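Local atomic coordinates of periplasmic binding protein (Veillonella parvula, PDB entry 4MO9), a protein that probably captures an iron-chelate or similar solute outside the membrane, as a TroA-like solute-binding protein, and hands it to an ABC importer. Residues Ile22-Val27 and Gln143-Asp148; Asp190-Ile195 and Glu337-Val342; Ile259-Gly264 and Ala331-Pro336. All blocks are in the same frame, centred on the assembly; numbering follows the deposited sequence.

Contact 1: residues Ile22-Val27 and Gln143-Asp148; sequences IEITDV and QTIYID
Asp26 and Tyr146 extend alongside one another in a common direction, the carboxylate plane turned 54° from the ring. From there Asp26 OD2 takes the backbone N-H of Tyr146 in a nearly straight bond of 2.8 Å, the donor standing above the carboxylate plane and not in it. Asp26 CG sits between its own backbone N and carbonyl carbon (chi1 82°), which turns the carboxylate toward strand 143-147. OD2 also meets the ring carbon Tyr146 CD2 obliquely at 3.3 Å and carries a salt bridge to Arg30, whose NH1 reaches Thr144 O as well, so the buried carboxylate is met by both a backbone amide and a cation, which probably offsets its charge. A second bond, Val27 N to Tyr146 O at 3.1 Å, is close to linear. Segment 143-148 belongs to the outermost strand of the four-stranded parallel sheet of this TroA-like domain, flanked by strand 118-122; segment 22-27 holds the first strand of the small hairpin 22-25/31-34 and the two residues after it, and from Ile24 to Val27 it runs 41° from the direction of Thr144-Asp148, docking the N-terminal hairpin against that edge. Apolar groups flank the polar pair. Ile24 CD1 and Ile145 CD1 are 3.9 Å apart, the two side chains crossing at about a right angle. Ile145 CG2 rests 3.8 Å from Asp26 CB. Beyond Asp26, Val27 CG1 lies alongside the backbone of Ile147 and reaches Asp148 CB at 3.9 Å. The phenol end of Tyr146 leads away from the hairpin, its OH hydrogen-bonded to Glu130 of helix 123-132.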
loop_
_atom_site.group_PDB
_atom_site.type_symbol
_atom_site.label_atom_id
_atom_site.label_comp_id
_atom_site.label_asym_id
_atom_site.label_seq_id
_atom_site.Cartn_x
_atom_site.Cartn_y
_atom_site.Cartn_z
ATOM N N ILE A 22 15.125 -1.233 -25.641
ATOM C CA ILE A 22 15.003 -1.931 -24.368
ATOM C C ILE A 22 13.801 -2.868 -24.375
ATOM O O ILE A 22 12.666 -2.437 -24.609
ATOM C CB ILE A 22 14.841 -0.936 -23.214
ATOM C CG1 ILE A 22 15.976 0.096 -23.247
ATOM C CG2 ILE A 22 14.787 -1.671 -21.879
ATOM C CD1 ILE A 22 15.756 1.278 -22.312
ATOM N N GLU A 23 14.041 -4.146 -24.102
ATOM C CA GLU A 23 12.943 -5.103 -24.073
ATOM C C GLU A 23 12.565 -5.404 -22.632
ATOM O O GLU A 23 13.383 -5.898 -21.849
ATOM C CB GLU A 23 13.319 -6.388 -24.820
ATOM C CG GLU A 23 12.118 -7.201 -25.276
ATOM C CD GLU A 23 12.502 -8.432 -26.085
ATOM O OE1 GLU A 23 12.929 -9.436 -25.474
ATOM O OE2 GLU A 23 12.363 -8.403 -27.323
ATOM N N ILE A 24 11.319 -5.093 -22.287
ATOM C CA ILE A 24 10.814 -5.262 -20.933
ATOM C C ILE A 24 9.740 -6.342 -20.918
ATOM O O ILE A 24 8.897 -6.403 -21.821
ATOM C CB ILE A 24 10.218 -3.941 -20.422
ATOM C CG1 ILE A 24 11.320 -2.879 -20.333
ATOM C CG2 ILE A 24 9.560 -4.133 -19.061
ATOM C CD1 ILE A 24 10.864 -1.509 -20.751
ATOM N N THR A 25 9.786 -7.211 -19.915
ATOM C CA THR A 25 8.725 -8.185 -19.709
ATOM C C THR A 25 7.879 -7.699 -18.540
ATOM O O THR A 25 8.384 -7.561 -17.419
ATOM C CB THR A 25 9.306 -9.574 -19.388
ATOM O OG1 THR A 25 10.203 -9.956 -20.448
ATOM C CG2 THR A 25 8.196 -10.606 -19.295
ATOM N N ASP A 26 6.592 -7.450 -18.783
ATOM C CA ASP A 26 5.759 -6.938 -17.701
ATOM C C ASP A 26 5.197 -8.064 -16.829
ATOM O O ASP A 26 5.487 -9.249 -17.073
ATOM C CB ASP A 26 4.731 -5.878 -18.175
ATOM C CG ASP A 26 3.458 -6.464 -18.792
ATOM O OD1 ASP A 26 3.215 -7.698 -18.754
ATOM O OD2 ASP A 26 2.651 -5.657 -19.315
ATOM N N VAL A 27 4.438 -7.702 -15.802
ATOM C CA VAL A 27 3.983 -8.674 -14.810
ATOM C C VAL A 27 3.032 -9.722 -15.413
ATOM O O VAL A 27 2.831 -10.773 -14.821
ATOM C CB VAL A 27 3.341 -7.952 -13.599
ATOM C CG1 VAL A 27 1.883 -7.666 -13.882
ATOM C CG2 VAL A 27 3.477 -8.775 -12.313
ATOM N N GLN A 143 3.504 3.256 -24.958
ATOM C CA GLN A 143 3.654 1.878 -24.483
ATOM C C GLN A 143 2.945 1.649 -23.159
ATOM O O GLN A 143 2.912 2.538 -22.306
ATOM C CB GLN A 143 5.135 1.499 -24.374
ATOM C CG GLN A 143 5.897 1.723 -25.683
ATOM C CD GLN A 143 5.235 1.025 -26.854
ATOM O OE1 GLN A 143 5.040 -0.195 -26.836
ATOM N NE2 GLN A 143 4.871 1.795 -27.879
ATOM N N THR A 144 2.391 0.452 -22.987
ATOM C CA THR A 144 1.737 0.078 -21.732
ATOM C C THR A 144 2.601 -0.975 -21.027
ATOM O O THR A 144 3.065 -1.937 -21.670
ATOM C CB THR A 144 0.349 -0.533 -22.002
ATOM O OG1 THR A 144 -0.515 0.458 -22.586
ATOM C CG2 THR A 144 -0.268 -1.072 -20.722
ATOM N N ILE A 145 2.834 -0.795 -19.727
ATOM C CA ILE A 145 3.554 -1.786 -18.931
ATOM C C ILE A 145 2.719 -2.152 -17.707
ATOM O O ILE A 145 2.462 -1.297 -16.844
ATOM C CB ILE A 145 4.953 -1.269 -18.507
ATOM C CG1 ILE A 145 5.833 -1.057 -19.752
ATOM C CG2 ILE A 145 5.631 -2.241 -17.572
ATOM C CD1 ILE A 145 7.277 -0.626 -19.407
ATOM N N TYR A 146 2.272 -3.404 -17.620
ATOM C CA TYR A 146 1.436 -3.803 -16.461
ATOM C C TYR A 146 2.288 -4.157 -15.252
ATOM O O TYR A 146 3.328 -4.797 -15.392
ATOM C CB TYR A 146 0.520 -4.976 -16.826
ATOM C CG TYR A 146 -0.524 -4.588 -17.851
ATOM C CD1 TYR A 146 -1.415 -3.547 -17.594
ATOM C CD2 TYR A 146 -0.618 -5.249 -19.066
ATOM C CE1 TYR A 146 -2.365 -3.176 -18.527
ATOM C CE2 TYR A 146 -1.567 -4.882 -20.008
ATOM C CZ TYR A 146 -2.436 -3.846 -19.725
ATOM O OH TYR A 146 -3.381 -3.472 -20.653
ATOM N N ILE A 147 1.844 -3.743 -14.064
ATOM C CA ILE A 147 2.540 -4.048 -12.821
ATOM C C ILE A 147 1.487 -4.563 -11.829
ATOM O O ILE A 147 0.282 -4.422 -12.069
ATOM C CB ILE A 147 3.234 -2.796 -12.244
ATOM C CG1 ILE A 147 2.189 -1.732 -11.878
ATOM C CG2 ILE A 147 4.258 -2.221 -13.244
ATOM C CD1 ILE A 147 2.763 -0.547 -11.096
ATOM N N ASP A 148 1.910 -5.160 -10.719
ATOM C CA ASP A 148 0.919 -5.753 -9.828
ATOM C C ASP A 148 1.464 -5.924 -8.420
ATOM O O ASP A 148 1.997 -6.986 -8.061
ATOM C CB ASP A 148 0.398 -7.096 -10.374
ATOM C CG ASP A 148 -0.804 -7.630 -9.587
ATOM O OD1 ASP A 148 -1.367 -6.900 -8.733
ATOM O OD2 ASP A 148 -1.212 -8.788 -9.826
#

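Contact 2: residues Asp190-Ile195 and Glu337-Val342; sequences DRVSKI and EEFKDV
Arg191 leaves helix 171-194 with CG anti to the backbone N (chi1 -160°) and bends at chi3 (-69°), which carries its guanidinium across to Asp341, whose own CG stands between backbone N and carbonyl carbon (chi1 60°). The two groups meet head-on, their planes nearly coplanar, and join end-on: Arg191 NH1 binds Asp341 OD1 at 2.8 Å and Arg191 NH2 binds Asp341 OD2 at 2.9 Å, each oxygen using its syn lone pair. OD1 lies in the guanidinium plane, whereas OD2 is tilted somewhat from it. Arg191 NH1 has a second acceptor, Glu338 O at 2.9 Å, approached in the carbonyl plane but in a less straight hydrogen bond. Three bonds thus fix the rotation of the guanidinium at the protein surface. Segment 337-342 lies in the connection between helix 324-334 and helix 344-355, with a type I beta turn from Phe339 to Val342, and the contact ties it to the C-terminal end of helix 171-194, which is consistent with the long helix that links the two lobes in TroA-like proteins. Short of the salt bridge, the aliphatic part of Arg191 runs antiparallel to the Phe339 side chain: Arg191 CD lies over one face of the ring in a CH-pi contact, 4.1 Å from the Phe339 centroid and offset toward the rim. With the side chain cut back to an alanine, the Asp341 carboxylate and Glu338 O would probably lose their shared donor, and the ring face of Phe339 its covering methylene. Val192 CG2 approaches Phe339 CZ obliquely at 4.2 Å, and Ile195 CD1 packs 3.8 Å from Glu338 CG. The carboxylate of Glu338 turns onward to a salt bridge with Lys197.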
loop_
_atom_site.group_PDB
_atom_site.type_symbol
_atom_site.label_atom_id
_atom_site.label_comp_id
_atom_site.label_asym_id
_atom_site.label_seq_id
_atom_site.Cartn_x
_atom_site.Cartn_y
_atom_site.Cartn_z
ATOM N N ASP A 190 9.057 -17.633 5.159
ATOM C CA ASP A 190 9.734 -18.873 5.546
ATOM C C ASP A 190 9.501 -19.204 7.009
ATOM O O ASP A 190 9.167 -20.342 7.358
ATOM C CB ASP A 190 11.242 -18.776 5.341
ATOM C CG ASP A 190 11.940 -20.094 5.597
ATOM O OD1 ASP A 190 11.495 -21.119 5.029
ATOM O OD2 ASP A 190 12.919 -20.125 6.377
ATOM N N ARG A 191 9.711 -18.220 7.873
ATOM C CA ARG A 191 9.623 -18.478 9.306
ATOM C C ARG A 191 8.186 -18.839 9.690
ATOM O O ARG A 191 7.969 -19.787 10.440
ATOM C CB ARG A 191 10.164 -17.294 10.119
ATOM C CG ARG A 191 10.548 -17.665 11.556
ATOM C CD ARG A 191 11.215 -16.498 12.294
ATOM N NE ARG A 191 12.545 -16.194 11.760
ATOM C CZ ARG A 191 13.224 -15.077 12.017
ATOM N NH1 ARG A 191 12.700 -14.144 12.803
ATOM N NH2 ARG A 191 14.424 -14.890 11.487
ATOM N N VAL A 192 7.212 -18.112 9.142
ATOM C CA VAL A 192 5.792 -18.402 9.384
ATOM C C VAL A 192 5.436 -19.848 9.023
ATOM O O VAL A 192 4.716 -20.533 9.770
ATOM C CB VAL A 192 4.864 -17.428 8.613
ATOM C CG1 VAL A 192 3.463 -18.013 8.471
ATOM C CG2 VAL A 192 4.813 -16.072 9.305
ATOM N N SER A 193 5.974 -20.324 7.901
ATOM C CA SER A 193 5.687 -21.676 7.432
ATOM C C SER A 193 6.208 -22.739 8.384
ATOM O O SER A 193 5.735 -23.882 8.367
ATOM C CB SER A 193 6.266 -21.904 6.021
ATOM O OG SER A 193 7.662 -22.195 6.074
ATOM N N LYS A 194 7.185 -22.379 9.216
ATOM C CA LYS A 194 7.788 -23.345 10.133
ATOM C C LYS A 194 7.303 -23.219 11.578
ATOM O O LYS A 194 7.695 -24.008 12.442
ATOM C CB LYS A 194 9.315 -23.274 10.055
ATOM C CG LYS A 194 9.863 -23.994 8.835
ATOM C CD LYS A 194 11.094 -23.311 8.264
ATOM C CE LYS A 194 11.449 -23.922 6.902
ATOM N NZ LYS A 194 12.584 -23.231 6.231
ATOM N N ILE A 195 6.447 -22.232 11.828
ATOM C CA ILE A 195 5.787 -22.097 13.123
ATOM C C ILE A 195 4.579 -23.019 13.158
ATOM O O ILE A 195 3.688 -22.905 12.306
ATOM C CB ILE A 195 5.353 -20.637 13.378
ATOM C CG1 ILE A 195 6.595 -19.749 13.467
ATOM C CG2 ILE A 195 4.512 -20.523 14.663
ATOM C CD1 ILE A 195 6.293 -18.253 13.582
ATOM N N GLU A 337 7.725 -13.329 19.930
ATOM C CA GLU A 337 8.971 -13.967 20.340
ATOM C C GLU A 337 9.721 -14.591 19.166
ATOM O O GLU A 337 10.941 -14.774 19.232
ATOM C CB GLU A 337 8.704 -15.015 21.424
ATOM C CG GLU A 337 8.058 -14.447 22.682
ATOM C CD GLU A 337 9.019 -13.609 23.519
ATOM O OE1 GLU A 337 8.535 -12.783 24.327
ATOM O OE2 GLU A 337 10.254 -13.785 23.380
ATOM N N GLU A 338 9.003 -14.912 18.092
ATOM C CA GLU A 338 9.635 -15.519 16.919
ATOM C C GLU A 338 10.235 -14.466 16.000
ATOM O O GLU A 338 10.954 -14.809 15.056
ATOM C CB GLU A 338 8.639 -16.371 16.119
ATOM C CG GLU A 338 8.254 -17.685 16.767
ATOM C CD GLU A 338 7.279 -17.501 17.912
ATOM O OE1 GLU A 338 6.738 -16.380 18.076
ATOM O OE2 GLU A 338 7.052 -18.478 18.655
ATOM N N PHE A 339 9.942 -13.196 16.278
ATOM C CA PHE A 339 10.363 -12.100 15.407
ATOM C C PHE A 339 11.031 -10.928 16.136
ATOM O O PHE A 339 10.842 -9.766 15.750
ATOM C CB PHE A 339 9.182 -11.612 14.555
ATOM C CG PHE A 339 8.786 -12.574 13.461
ATOM C CD1 PHE A 339 9.376 -12.501 12.214
ATOM C CD2 PHE A 339 7.828 -13.554 13.690
ATOM C CE1 PHE A 339 9.016 -13.391 11.194
ATOM C CE2 PHE A 339 7.457 -14.449 12.691
ATOM C CZ PHE A 339 8.053 -14.366 11.433
ATOM N N LYS A 340 11.836 -11.241 17.154
ATOM C CA LYS A 340 12.568 -10.223 17.911
ATOM C C LYS A 340 13.639 -9.563 17.056
ATOM O O LYS A 340 14.067 -8.441 17.342
ATOM C CB LYS A 340 13.217 -10.819 19.167
ATOM C CG LYS A 340 12.243 -11.515 20.098
ATOM C CD LYS A 340 12.855 -11.804 21.470
ATOM C CE LYS A 340 12.961 -10.532 22.310
ATOM N NZ LYS A 340 13.169 -10.819 23.766
ATOM N N ASP A 341 14.067 -10.262 16.008
ATOM C CA ASP A 341 15.125 -9.766 15.137
ATOM C C ASP A 341 14.564 -8.920 13.995
ATOM O O ASP A 341 15.300 -8.516 13.079
ATOM C CB ASP A 341 15.950 -10.939 14.583
ATOM C CG ASP A 341 15.112 -11.917 13.769
ATOM O OD1 ASP A 341 13.869 -11.878 13.873
ATOM O OD2 ASP A 341 15.698 -12.733 13.020
ATOM N N VAL A 342 13.263 -8.655 14.040
ATOM C CA VAL A 342 12.616 -7.865 12.997
ATOM C C VAL A 342 12.053 -6.556 13.560
ATOM O O VAL A 342 11.438 -6.560 14.619
ATOM C CB VAL A 342 11.513 -8.691 12.295
ATOM C CG1 VAL A 342 10.544 -7.799 11.562
ATOM C CG2 VAL A 342 12.147 -9.700 11.328
#

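Contact 3: residues Ile259-Gly264 and Ala331-Pro336; sequences IIMIMG and AKTFYP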
loop_
_atom_site.group_PDB
_atom_site.type_symbol
_atom_site.label_atom_id
_atom_site.label_comp_id
_atom_site.label_asym_id
_atom_site.label_seq_id
_atom_site.Cartn_x
_atom_site.Cartn_y
_atom_site.Cartn_z
ATOM N N ILE A 259 -6.526 -11.024 19.015
ATOM C CA ILE A 259 -5.889 -9.784 18.582
ATOM C C ILE A 259 -6.899 -8.935 17.795
ATOM O O ILE A 259 -7.744 -9.473 17.078
ATOM C CB ILE A 259 -4.633 -10.108 17.714
ATOM C CG1 ILE A 259 -3.568 -10.813 18.568
ATOM C CG2 ILE A 259 -4.052 -8.858 17.040
ATOM C CD1 ILE A 259 -2.426 -11.422 17.760
ATOM N N ILE A 260 -6.840 -7.615 17.971
ATOM C CA ILE A 260 -7.643 -6.677 17.181
ATOM C C ILE A 260 -6.659 -5.720 16.518
ATOM O O ILE A 260 -5.717 -5.246 17.167
ATOM C CB ILE A 260 -8.617 -5.859 18.076
ATOM C CG1 ILE A 260 -9.768 -6.731 18.595
ATOM C CG2 ILE A 260 -9.191 -4.664 17.307
ATOM C CD1 ILE A 260 -10.663 -6.022 19.662
HETATM N N MSE A 261 -6.846 -5.446 15.230
HETATM C CA MSE A 261 -6.028 -4.440 14.566
HETATM C C MSE A 261 -6.936 -3.487 13.800
HETATM O O MSE A 261 -7.718 -3.926 12.942
HETATM C CB MSE A 261 -5.009 -5.096 13.630
HETATM C CG MSE A 261 -3.910 -4.139 13.187
HETATM SE SE MSE A 261 -2.624 -4.971 11.973
HETATM C CE MSE A 261 -2.231 -6.520 13.109
ATOM N N ILE A 262 -6.859 -2.199 14.144
ATOM C CA ILE A 262 -7.668 -1.162 13.500
ATOM C C ILE A 262 -6.792 -0.341 12.557
ATOM O O ILE A 262 -5.839 0.293 13.010
ATOM C CB ILE A 262 -8.273 -0.189 14.537
ATOM C CG1 ILE A 262 -9.010 -0.949 15.647
ATOM C CG2 ILE A 262 -9.189 0.825 13.846
ATOM C CD1 ILE A 262 -10.243 -1.699 15.172
HETATM N N MSE A 263 -7.105 -0.326 11.264
HETATM C CA MSE A 263 -6.234 0.366 10.306
HETATM C C MSE A 263 -6.433 1.891 10.355
HETATM O O MSE A 263 -7.570 2.384 10.435
HETATM C CB MSE A 263 -6.427 -0.184 8.886
HETATM C CG MSE A 263 -6.365 -1.717 8.807
HETATM SE SE MSE A 263 -4.804 -2.517 9.676
HETATM C CE MSE A 263 -5.514 -4.329 9.734
ATOM N N GLY A 264 -5.325 2.630 10.347
ATOM C CA GLY A 264 -5.380 4.080 10.377
ATOM C C GLY A 264 -4.866 4.714 9.098
ATOM O O GLY A 264 -4.164 4.073 8.307
ATOM N N ALA A 331 3.489 -10.311 11.075
ATOM C CA ALA A 331 4.120 -11.519 11.625
ATOM C C ALA A 331 4.668 -11.298 13.030
ATOM O O ALA A 331 4.529 -12.160 13.920
ATOM C CB ALA A 331 5.221 -12.003 10.695
ATOM N N LYS A 332 5.292 -10.144 13.236
ATOM C CA LYS A 332 5.815 -9.779 14.556
ATOM C C LYS A 332 4.689 -9.548 15.573
ATOM O O LYS A 332 4.854 -9.832 16.769
ATOM C CB LYS A 332 6.721 -8.543 14.444
ATOM C CG LYS A 332 7.353 -8.055 15.746
ATOM C CD LYS A 332 8.250 -6.841 15.457
ATOM C CE LYS A 332 9.056 -6.392 16.667
ATOM N NZ LYS A 332 10.232 -7.262 16.954
ATOM N N THR A 333 3.540 -9.054 15.107
ATOM C CA THR A 333 2.396 -8.817 16.005
ATOM C C THR A 333 1.789 -10.149 16.435
ATOM O O THR A 333 1.489 -10.367 17.618
ATOM C CB THR A 333 1.315 -7.962 15.306
ATOM O OG1 THR A 333 1.840 -6.648 15.055
ATOM C CG2 THR A 333 0.043 -7.850 16.157
ATOM N N PHE A 334 1.618 -11.044 15.464
ATOM C CA PHE A 334 1.056 -12.363 15.727
ATOM C C PHE A 334 2.017 -13.270 16.494
ATOM O O PHE A 334 1.579 -14.065 17.318
ATOM C CB PHE A 334 0.626 -13.037 14.421
ATOM C CG PHE A 334 -0.337 -12.215 13.603
ATOM C CD1 PHE A 334 -1.251 -11.385 14.226
ATOM C CD2 PHE A 334 -0.316 -12.264 12.208
ATOM C CE1 PHE A 334 -2.135 -10.615 13.484
ATOM C CE2 PHE A 334 -1.198 -11.494 11.459
ATOM C CZ PHE A 334 -2.114 -10.667 12.109
ATOM N N TYR A 335 3.317 -13.168 16.202
ATOM C CA TYR A 335 4.317 -14.047 16.825
ATOM C C TYR A 335 5.542 -13.284 17.352
ATOM O O TYR A 335 6.640 -13.402 16.787
ATOM C CB TYR A 335 4.767 -15.110 15.807
ATOM C CG TYR A 335 3.640 -15.970 15.270
ATOM C CD1 TYR A 335 3.061 -15.699 14.041
ATOM C CD2 TYR A 335 3.152 -17.055 15.997
ATOM C CE1 TYR A 335 2.029 -16.478 13.539
ATOM C CE2 TYR A 335 2.118 -17.848 15.501
ATOM C CZ TYR A 335 1.559 -17.552 14.271
ATOM O OH TYR A 335 0.539 -18.325 13.754
ATOM N N PRO A 336 5.355 -12.504 18.435
ATOM C CA PRO A 336 6.354 -11.559 18.958
ATOM C C PRO A 336 7.718 -12.176 19.267
ATOM O O PRO A 336 8.748 -11.595 18.906
ATOM C CB PRO A 336 5.707 -11.053 20.258
ATOM C CG PRO A 336 4.244 -11.177 20.012
ATOM C CD PRO A 336 4.077 -12.413 19.161
#
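Ile259 CD1 meets the ring of Phe334 at its edge, near the ring plane, 3.7 Å from CD1 of the phenylalanine. The two side chains cross at a slant. One step along the same rim, the methyl CE of Met261, a selenomethionine, comes to Phe334 CE1 at 4.1 Å, this time obliquely and with the side chains at about a right angle. Met261 CE also touches Thr333 CG2 at 4.0 Å, so one methyl group bridges two consecutive helix residues. No hydrogen bond spans the contact; it is held by apolar surfaces that are all buried. Met261 reaches this far because its CG is anti to the backbone N (chi1 -165°) and the chain stays extended until the bend at chi3 (-52°). Thr333 turns its methyl to the strand while its hydroxyl is hydrogen-bonded to Tyr329 O within the helix. Alternate residues of the strand, Ile259 and Met261, supply this surface, as expected where a helix covers one face of a sheet in an alpha/beta lobe. Tyr311 of strand 310-313 touches Ile259, Met261 and Thr333, while Val202 of strand 201-206 touches Ile259 and Phe334. Strand 259-263 thus runs between its parallel neighbours 201-206 and 310-313 in the middle of the mixed five-stranded sheet, with the last turn of helix 324-334 laid against it.

Contact 1 and contact 3 lie on opposite sides of the chain's centre, 35 Å apart between centres, each built on a different sheet: the four-stranded parallel one and the mixed five-stranded one. Contact 2 is 34 Å from contact 1 between centres but only 14 Å from contact 3, which is nested within the chain loop it closes. These two touch directly: Lys332 NZ probably hydrogen-bonds both Val342 O (2.7 Å) and Phe339 O (2.8 Å), and Ile195 packs on Tyr335. The bound trimethylamine oxide, in a pocket lined by Trp45, Ala48, Ser73 and Arg78, is about 12 Å from the side chain of Ile147 in contact 1.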